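1,3-1,4-beta-glucanase (Hordeum vulgare, PDB 1AQ0) hydrolyses mixed-linkage 1,3-1,4-beta-D-glucans as a beta-glucanase of glycosyl hydrolase family 17. Local coordinates at residues M7-L12 and F278-K283; I48-G53 and V83-V88. All coordinates share one frame; numbering follows the deposited sequence.

Contact 1. Residues M7-L12 and F278-K283; sequences MSANNL and FNENQK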
ATOM      1  N   MET A   7       6.253   0.414 -32.310  1.00 10.67           N
ATOM      2  CA  MET A   7       6.395  -0.059 -33.684  1.00 12.34           C
ATOM      3  C   MET A   7       6.608   1.023 -34.750  1.00 13.23           C
ATOM      4  O   MET A   7       6.346   0.787 -35.926  1.00 16.45           O
ATOM      5  CB  MET A   7       5.182  -0.919 -34.055  1.00 11.48           C
ATOM      6  CG  MET A   7       4.988  -2.154 -33.191  1.00 12.79           C
ATOM      7  SD  MET A   7       3.446  -3.006 -33.571  1.00 17.80           S
ATOM      8  CE  MET A   7       3.380  -4.210 -32.276  1.00 14.49           C
ATOM      9  N   SER A   8       7.094   2.195 -34.359  1.00 14.32           N
ATOM     10  CA  SER A   8       7.327   3.271 -35.324  1.00 14.52           C
ATOM     11  C   SER A   8       8.688   3.077 -35.981  1.00 11.86           C
ATOM     12  O   SER A   8       9.616   3.849 -35.763  1.00 10.85           O
ATOM     13  CB  SER A   8       7.253   4.643 -34.645  1.00 14.62           C
ATOM     14  OG  SER A   8       6.019   4.808 -33.965  1.00 16.64           O
ATOM     15  N   ALA A   9       8.793   2.034 -36.791  1.00 12.95           N
ATOM     16  CA  ALA A   9      10.031   1.712 -37.473  1.00 14.90           C
ATOM     17  C   ALA A   9       9.708   0.810 -38.652  1.00 16.65           C
ATOM     18  O   ALA A   9       8.649   0.182 -38.687  1.00 17.86           O
ATOM     19  CB  ALA A   9      10.991   1.010 -36.509  1.00 13.76           C
ATOM     20  N   ASN A  10      10.635   0.713 -39.597  1.00 17.57           N
ATOM     21  CA  ASN A  10      10.423  -0.109 -40.783  1.00 20.00           C
ATOM     22  C   ASN A  10      11.370  -1.297 -40.886  1.00 21.77           C
ATOM     23  O   ASN A  10      11.405  -1.975 -41.919  1.00 23.18           O
ATOM     24  CB  ASN A  10      10.564   0.754 -42.040  1.00 24.54           C
ATOM     25  CG  ASN A  10      11.933   1.413 -42.153  1.00 27.85           C
ATOM     26  OD1 ASN A  10      12.921   0.944 -41.585  1.00 29.14           O
ATOM     27  ND2 ASN A  10      11.991   2.520 -42.879  1.00 33.88           N
ATOM     28  N   ASN A  11      12.111  -1.574 -39.816  1.00 20.39           N
ATOM     29  CA  ASN A  11      13.076  -2.670 -39.832  1.00 18.94           C
ATOM     30  C   ASN A  11      13.049  -3.564 -38.593  1.00 18.03           C
ATOM     31  O   ASN A  11      14.059  -4.188 -38.256  1.00 19.84           O
ATOM     32  CB  ASN A  11      14.489  -2.101 -40.019  1.00 19.32           C
ATOM     33  CG  ASN A  11      14.880  -1.126 -38.918  1.00 18.81           C
ATOM     34  OD1 ASN A  11      14.059  -0.766 -38.068  1.00 18.39           O
ATOM     35  ND2 ASN A  11      16.133  -0.683 -38.934  1.00 18.38           N
ATOM     36  N   LEU A  12      11.910  -3.634 -37.917  1.00 14.81           N
ATOM     37  CA  LEU A  12      11.810  -4.462 -36.720  1.00 14.65           C
ATOM     38  C   LEU A  12      11.553  -5.927 -37.056  1.00 17.04           C
ATOM     39  O   LEU A  12      11.094  -6.250 -38.159  1.00 15.99           O
ATOM     40  CB  LEU A  12      10.705  -3.939 -35.794  1.00 10.59           C
ATOM     41  CG  LEU A  12      10.812  -2.493 -35.314  1.00 10.68           C
ATOM     42  CD1 LEU A  12       9.727  -2.230 -34.282  1.00 12.83           C
ATOM     43  CD2 LEU A  12      12.183  -2.230 -34.720  1.00 10.83           C
ATOM     44  N   PHE A 278      12.688  -1.689 -28.822  1.00  7.75           N
ATOM     45  CA  PHE A 278      13.641  -1.413 -29.895  1.00  6.80           C
ATOM     46  C   PHE A 278      13.813   0.065 -30.172  1.00  8.19           C
ATOM     47  O   PHE A 278      12.972   0.889 -29.802  1.00  9.00           O
ATOM     48  CB  PHE A 278      13.163  -2.027 -31.223  1.00  5.15           C
ATOM     49  CG  PHE A 278      12.996  -3.514 -31.200  1.00  6.99           C
ATOM     50  CD1 PHE A 278      14.101  -4.352 -31.304  1.00  6.86           C
ATOM     51  CD2 PHE A 278      11.733  -4.077 -31.091  1.00  7.85           C
ATOM     52  CE1 PHE A 278      13.950  -5.730 -31.293  1.00  8.04           C
ATOM     53  CE2 PHE A 278      11.570  -5.456 -31.081  1.00  9.11           C
ATOM     54  CZ  PHE A 278      12.682  -6.285 -31.181  1.00  8.36           C
ATOM     55  N   ASN A 279      14.928   0.388 -30.819  1.00  9.08           N
ATOM     56  CA  ASN A 279      15.199   1.745 -31.272  1.00  6.96           C
ATOM     57  C   ASN A 279      14.200   1.862 -32.437  1.00  5.15           C
ATOM     58  O   ASN A 279      13.998   0.903 -33.189  1.00  7.27           O
ATOM     59  CB  ASN A 279      16.635   1.866 -31.812  1.00  7.16           C
ATOM     60  CG  ASN A 279      17.664   2.138 -30.725  1.00  8.80           C
ATOM     61  OD1 ASN A 279      17.322   2.520 -29.609  1.00 10.89           O
ATOM     62  ND2 ASN A 279      18.933   1.955 -31.056  1.00  5.97           N
ATOM     63  N   GLU A 280      13.547   3.003 -32.571  1.00  7.52           N
ATOM     64  CA  GLU A 280      12.564   3.175 -33.630  1.00  6.26           C
ATOM     65  C   GLU A 280      13.007   4.241 -34.613  1.00  8.99           C
ATOM     66  O   GLU A 280      13.015   5.431 -34.294  1.00 10.46           O
ATOM     67  CB  GLU A 280      11.211   3.507 -33.008  1.00  6.74           C
ATOM     68  CG  GLU A 280      10.637   2.334 -32.240  1.00  8.49           C
ATOM     69  CD  GLU A 280       9.447   2.708 -31.403  1.00 10.96           C
ATOM     70  OE1 GLU A 280       8.440   3.169 -31.967  1.00 11.59           O
ATOM     71  OE2 GLU A 280       9.519   2.531 -30.170  1.00 16.61           O
ATOM     72  N   ASN A 281      13.371   3.807 -35.818  1.00 13.15           N
ATOM     73  CA  ASN A 281      13.868   4.714 -36.852  1.00 13.82           C
ATOM     74  C   ASN A 281      12.880   5.683 -37.506  1.00 16.40           C
ATOM     75  O   ASN A 281      13.294   6.579 -38.241  1.00 17.55           O
ATOM     76  CB  ASN A 281      14.661   3.945 -37.920  1.00 13.65           C
ATOM     77  CG  ASN A 281      13.795   3.041 -38.780  1.00 12.49           C
ATOM     78  OD1 ASN A 281      12.598   2.901 -38.561  1.00 16.38           O
ATOM     79  ND2 ASN A 281      14.411   2.417 -39.766  1.00 17.94           N
ATOM     80  N   GLN A 282      11.587   5.528 -37.242  1.00 16.49           N
ATOM     81  CA  GLN A 282      10.609   6.437 -37.823  1.00 16.81           C
ATOM     82  C   GLN A 282      10.119   7.475 -36.833  1.00 18.40           C
ATOM     83  O   GLN A 282       9.032   8.028 -36.984  1.00 20.79           O
ATOM     84  CB  GLN A 282       9.449   5.682 -38.467  1.00 16.24           C
ATOM     85  CG  GLN A 282       9.859   4.968 -39.737  1.00 19.38           C
ATOM     86  CD  GLN A 282       8.712   4.270 -40.426  1.00 24.95           C
ATOM     87  OE1 GLN A 282       8.801   3.941 -41.606  1.00 32.26           O
ATOM     88  NE2 GLN A 282       7.635   4.018 -39.693  1.00 28.34           N
ATOM     89  N   LYS A 283      10.903   7.692 -35.785  1.00 20.99           N
ATOM     90  CA  LYS A 283      10.581   8.708 -34.793  1.00 22.62           C
ATOM     91  C   LYS A 283      11.458   9.909 -35.126  1.00 23.75           C
ATOM     92  O   LYS A 283      12.252   9.849 -36.070  1.00 23.14           O
ATOM     93  CB  LYS A 283      10.865   8.200 -33.379  1.00 21.87           C
ATOM     94  CG  LYS A 283       9.718   7.423 -32.773  1.00 22.70           C
ATOM     95  CD  LYS A 283      10.076   6.946 -31.380  1.00 30.23           C
ATOM     96  CE  LYS A 283       8.850   6.485 -30.612  1.00 34.64           C
ATOM     97  NZ  LYS A 283       7.973   7.634 -30.248  1.00 38.79           N
TER
HETATM   98  O   HOH W   1       6.149   4.026 -30.756  1.00 30.51           O
HETATM   99  O   HOH W   2      14.351   1.058 -35.907  1.00  9.29           O

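Contact 2. Residues I48-G53 and V83-V88; sequences INVVVG and VSFRYV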
ATOM      1  N   ILE A  48       2.313 -13.915 -21.175  1.00 13.61           N
ATOM      2  CA  ILE A  48       2.759 -12.527 -21.089  1.00  9.46           C
ATOM      3  C   ILE A  48       1.528 -11.643 -20.922  1.00  9.73           C
ATOM      4  O   ILE A  48       0.556 -11.773 -21.668  1.00 12.54           O
ATOM      5  CB  ILE A  48       3.552 -12.106 -22.357  1.00  9.92           C
ATOM      6  CG1 ILE A  48       4.818 -12.957 -22.483  1.00  9.07           C
ATOM      7  CG2 ILE A  48       3.932 -10.625 -22.290  1.00  8.79           C
ATOM      8  CD1 ILE A  48       5.551 -12.781 -23.780  1.00 13.44           C
ATOM      9  N   ASN A  49       1.545 -10.788 -19.904  1.00  9.40           N
ATOM     10  CA  ASN A  49       0.426  -9.885 -19.655  1.00 11.86           C
ATOM     11  C   ASN A  49       0.454  -8.784 -20.705  1.00 10.99           C
ATOM     12  O   ASN A  49       1.518  -8.256 -21.032  1.00 10.37           O
ATOM     13  CB  ASN A  49       0.505  -9.283 -18.251  1.00 11.72           C
ATOM     14  CG  ASN A  49       0.444 -10.339 -17.169  1.00 18.08           C
ATOM     15  OD1 ASN A  49      -0.495 -11.130 -17.107  1.00 17.83           O
ATOM     16  ND2 ASN A  49       1.463 -10.374 -16.327  1.00 22.35           N
ATOM     17  N   VAL A  50      -0.716  -8.416 -21.206  1.00 10.67           N
ATOM     18  CA  VAL A  50      -0.797  -7.407 -22.252  1.00  9.09           C
ATOM     19  C   VAL A  50      -1.630  -6.191 -21.905  1.00  7.18           C
ATOM     20  O   VAL A  50      -2.736  -6.309 -21.379  1.00  6.86           O
ATOM     21  CB  VAL A  50      -1.374  -8.015 -23.578  1.00  9.28           C
ATOM     22  CG1 VAL A  50      -1.539  -6.928 -24.652  1.00  9.95           C
ATOM     23  CG2 VAL A  50      -0.470  -9.124 -24.101  1.00  7.55           C
ATOM     24  N   VAL A  51      -1.060  -5.020 -22.160  1.00  6.54           N
ATOM     25  CA  VAL A  51      -1.761  -3.755 -21.987  1.00  7.45           C
ATOM     26  C   VAL A  51      -1.998  -3.339 -23.447  1.00  8.63           C
ATOM     27  O   VAL A  51      -1.044  -3.170 -24.204  1.00  8.26           O
ATOM     28  CB  VAL A  51      -0.883  -2.686 -21.297  1.00  6.20           C
ATOM     29  CG1 VAL A  51      -1.580  -1.324 -21.335  1.00  7.30           C
ATOM     30  CG2 VAL A  51      -0.602  -3.088 -19.868  1.00  5.64           C
ATOM     31  N   VAL A  52      -3.253  -3.266 -23.867  1.00  8.30           N
ATOM     32  CA  VAL A  52      -3.551  -2.888 -25.244  1.00  9.76           C
ATOM     33  C   VAL A  52      -4.149  -1.491 -25.287  1.00 10.60           C
ATOM     34  O   VAL A  52      -5.017  -1.147 -24.483  1.00 11.66           O
ATOM     35  CB  VAL A  52      -4.490  -3.918 -25.935  1.00 11.90           C
ATOM     36  CG1 VAL A  52      -5.821  -4.008 -25.211  1.00 11.88           C
ATOM     37  CG2 VAL A  52      -4.692  -3.550 -27.399  1.00 12.81           C
ATOM     38  N   GLY A  53      -3.651  -0.665 -26.196  1.00 10.15           N
ATOM     39  CA  GLY A  53      -4.165   0.680 -26.283  1.00  7.55           C
ATOM     40  C   GLY A  53      -5.149   0.911 -27.404  1.00  9.97           C
ATOM     41  O   GLY A  53      -5.203   0.158 -28.375  1.00  8.57           O
ATOM     42  N   VAL A  83      -5.093 -14.482 -25.210  1.00 13.98           N
ATOM     43  CA  VAL A  83      -4.249 -13.386 -24.730  1.00 12.98           C
ATOM     44  C   VAL A  83      -4.586 -12.991 -23.296  1.00 12.04           C
ATOM     45  O   VAL A  83      -5.752 -12.834 -22.943  1.00 13.02           O
ATOM     46  CB  VAL A  83      -4.352 -12.134 -25.644  1.00 13.28           C
ATOM     47  CG1 VAL A  83      -3.501 -10.985 -25.084  1.00 10.58           C
ATOM     48  CG2 VAL A  83      -3.896 -12.477 -27.050  1.00 11.22           C
ATOM     49  N   SER A  84      -3.555 -12.834 -22.471  1.00 12.33           N
ATOM     50  CA  SER A  84      -3.741 -12.437 -21.082  1.00 12.82           C
ATOM     51  C   SER A  84      -3.833 -10.914 -20.978  1.00 12.79           C
ATOM     52  O   SER A  84      -2.862 -10.249 -20.623  1.00 12.92           O
ATOM     53  CB  SER A  84      -2.579 -12.948 -20.232  1.00 13.38           C
ATOM     54  OG  SER A  84      -2.438 -14.351 -20.373  1.00 22.14           O
ATOM     55  N   PHE A  85      -4.986 -10.362 -21.340  1.00 11.67           N
ATOM     56  CA  PHE A  85      -5.197  -8.924 -21.277  1.00 11.40           C
ATOM     57  C   PHE A  85      -5.248  -8.475 -19.827  1.00 13.01           C
ATOM     58  O   PHE A  85      -5.891  -9.114 -18.992  1.00 14.45           O
ATOM     59  CB  PHE A  85      -6.503  -8.535 -21.971  1.00  9.47           C
ATOM     60  CG  PHE A  85      -6.452  -8.645 -23.464  1.00 11.22           C
ATOM     61  CD1 PHE A  85      -5.703  -7.743 -24.212  1.00 12.06           C
ATOM     62  CD2 PHE A  85      -7.166  -9.632 -24.125  1.00 10.03           C
ATOM     63  CE1 PHE A  85      -5.668  -7.824 -25.608  1.00 12.16           C
ATOM     64  CE2 PHE A  85      -7.140  -9.723 -25.519  1.00 12.15           C
ATOM     65  CZ  PHE A  85      -6.388  -8.814 -26.260  1.00 10.25           C
ATOM     66  N   ARG A  86      -4.575  -7.371 -19.537  1.00 12.20           N
ATOM     67  CA  ARG A  86      -4.542  -6.826 -18.190  1.00 12.38           C
ATOM     68  C   ARG A  86      -5.309  -5.507 -18.174  1.00 11.23           C
ATOM     69  O   ARG A  86      -6.242  -5.335 -17.387  1.00 10.87           O
ATOM     70  CB  ARG A  86      -3.088  -6.645 -17.757  1.00 15.59           C
ATOM     71  CG  ARG A  86      -2.878  -6.249 -16.313  1.00 21.27           C
ATOM     72  CD  ARG A  86      -1.462  -6.606 -15.900  1.00 25.55           C
ATOM     73  NE  ARG A  86      -1.082  -6.047 -14.608  1.00 30.92           N
ATOM     74  CZ  ARG A  86      -1.678  -6.322 -13.451  1.00 35.63           C
ATOM     75  NH1 ARG A  86      -2.707  -7.160 -13.404  1.00 38.37           N
ATOM     76  NH2 ARG A  86      -1.226  -5.775 -12.329  1.00 35.69           N
ATOM     77  N   TYR A  87      -4.927  -4.578 -19.049  1.00 10.58           N
ATOM     78  CA  TYR A  87      -5.608  -3.285 -19.137  1.00  9.78           C
ATOM     79  C   TYR A  87      -5.854  -2.875 -20.580  1.00  9.99           C
ATOM     80  O   TYR A  87      -5.146  -3.303 -21.489  1.00  8.69           O
ATOM     81  CB  TYR A  87      -4.770  -2.139 -18.547  1.00 10.54           C
ATOM     82  CG  TYR A  87      -4.217  -2.326 -17.160  1.00 12.54           C
ATOM     83  CD1 TYR A  87      -5.055  -2.479 -16.061  1.00 13.20           C
ATOM     84  CD2 TYR A  87      -2.844  -2.332 -16.948  1.00 14.70           C
ATOM     85  CE1 TYR A  87      -4.526  -2.637 -14.775  1.00 13.71           C
ATOM     86  CE2 TYR A  87      -2.310  -2.485 -15.676  1.00 14.75           C
ATOM     87  CZ  TYR A  87      -3.151  -2.639 -14.599  1.00 12.50           C
ATOM     88  OH  TYR A  87      -2.610  -2.800 -13.350  1.00 13.09           O
ATOM     89  N   VAL A  88      -6.855  -2.021 -20.765  1.00 10.33           N
ATOM     90  CA  VAL A  88      -7.151  -1.430 -22.060  1.00  9.04           C
ATOM     91  C   VAL A  88      -6.841   0.043 -21.783  1.00  7.88           C
ATOM     92  O   VAL A  88      -7.471   0.672 -20.928  1.00 10.17           O
ATOM     93  CB  VAL A  88      -8.637  -1.583 -22.484  1.00  9.51           C
ATOM     94  CG1 VAL A  88      -8.918  -0.721 -23.718  1.00 10.72           C
ATOM     95  CG2 VAL A  88      -8.945  -3.029 -22.810  1.00  9.32           C
TER
HETATM   96  O   HOH W   3      -0.859 -13.380 -23.552  1.00 14.61           O

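Contact 1. Residues M7-L12 and F278-K283
Asn10 and Asn281 lock amide to amide in a polar loop-to-loop contact on the surface of a TIM barrel, where the loop following strand 2-4 meets the loop following strand 273-274. The Asn281 amide uses both its ends. OD1 takes Asn10 N at 3.1 Å, in its own carbonyl plane and on a lone pair, while ND2 gives a nearly straight bond (171°) to Asn10 OD1 at 2.8 Å. The two amides stand almost perpendicular, and ND2 comes to OD1 from above the Asn10 carbonyl plane. With CG set between the Asn281 N and its carbonyl carbon (chi1 69°), the amide reaches out from the type I turn Glu280-Lys283 to the other loop. The same turn sends Gln282 N to Ser8 O, 3.0 Å away. Next to it Glu280 OE1 accepts Ser8 N at 2.9 Å on its anti side, tilted out of the carboxylate plane, and also takes a water. A second water ties Asn11 OD1, Asn279 O and Asn281 N together. Towards the barrel the chemistry turns apolar: Phe278 packs on helix 15-25, and Leu12 CD2 sits 3.6 Å from Phe278 CB.

Contact 2. Residues I48-G53 and V83-V88
Arg86 N donates to Val50 O at 2.8 Å, the shortest bond between two neighbouring parallel strands of the TIM barrel, 49-53 and 84-88. Val50 N gives to Ser84 O (2.9 Å) on one side of it and Val52 N to Tyr87 O (3.0 Å) on the other. Val50 pairs with Phe85 and Val52 with Val88, so two residue steps on one strand match three on the other: Arg86 is the extra residue of a beta bulge. The price is Tyr87 N, which is buried without a partner, 3.6 Å from Val50 O. The two short segments are twisted 44° against each other. On the face turned to helices 37-43 and 66-78, Val52 puts CG1 between its own N and carbonyl carbon (chi1 61°), which carries it to Phe85 CE1 at 3.8 Å, oblique to the ring. Val50 CG2 meets Val83 CG1, and that same CG1 lies over the centre of the Phe85 ring. The other face holds Val51, whose CG2 touches the Tyr87 ring at its edge. Arg86 and Tyr87 run out together there, both anchored by Glu271: Arg86 NE through a salt bridge, Tyr87 OH through a hydrogen bond. Arg86 CG lies over the centre of the Tyr87 ring, and Tyr87 OH sits 3.3 Å above the Arg86 guanidinium plane.

In the fold
Each contact joins barrel neighbours: contact 2 pairs the adjacent strands 49-54 and 84-92 directly, while contact 1 joins the loops that follow strands 2-4 and 273-274, adjacent where the barrel closes between the first and last strands in the chain. Their centres lie 22 Å apart and they do not touch. Contact 2 is buried: parallel-strand backbone bonds, interrupted by a bulge, with valines and aromatic rings packed on the two faces. Contact 1 lies at the surface with no regular strand, so side-chain amides, a carboxylate and bridging waters do much of the holding. Sequence distance differs too, with 29 residues between the segments of contact 2 and 265 between those of contact 1.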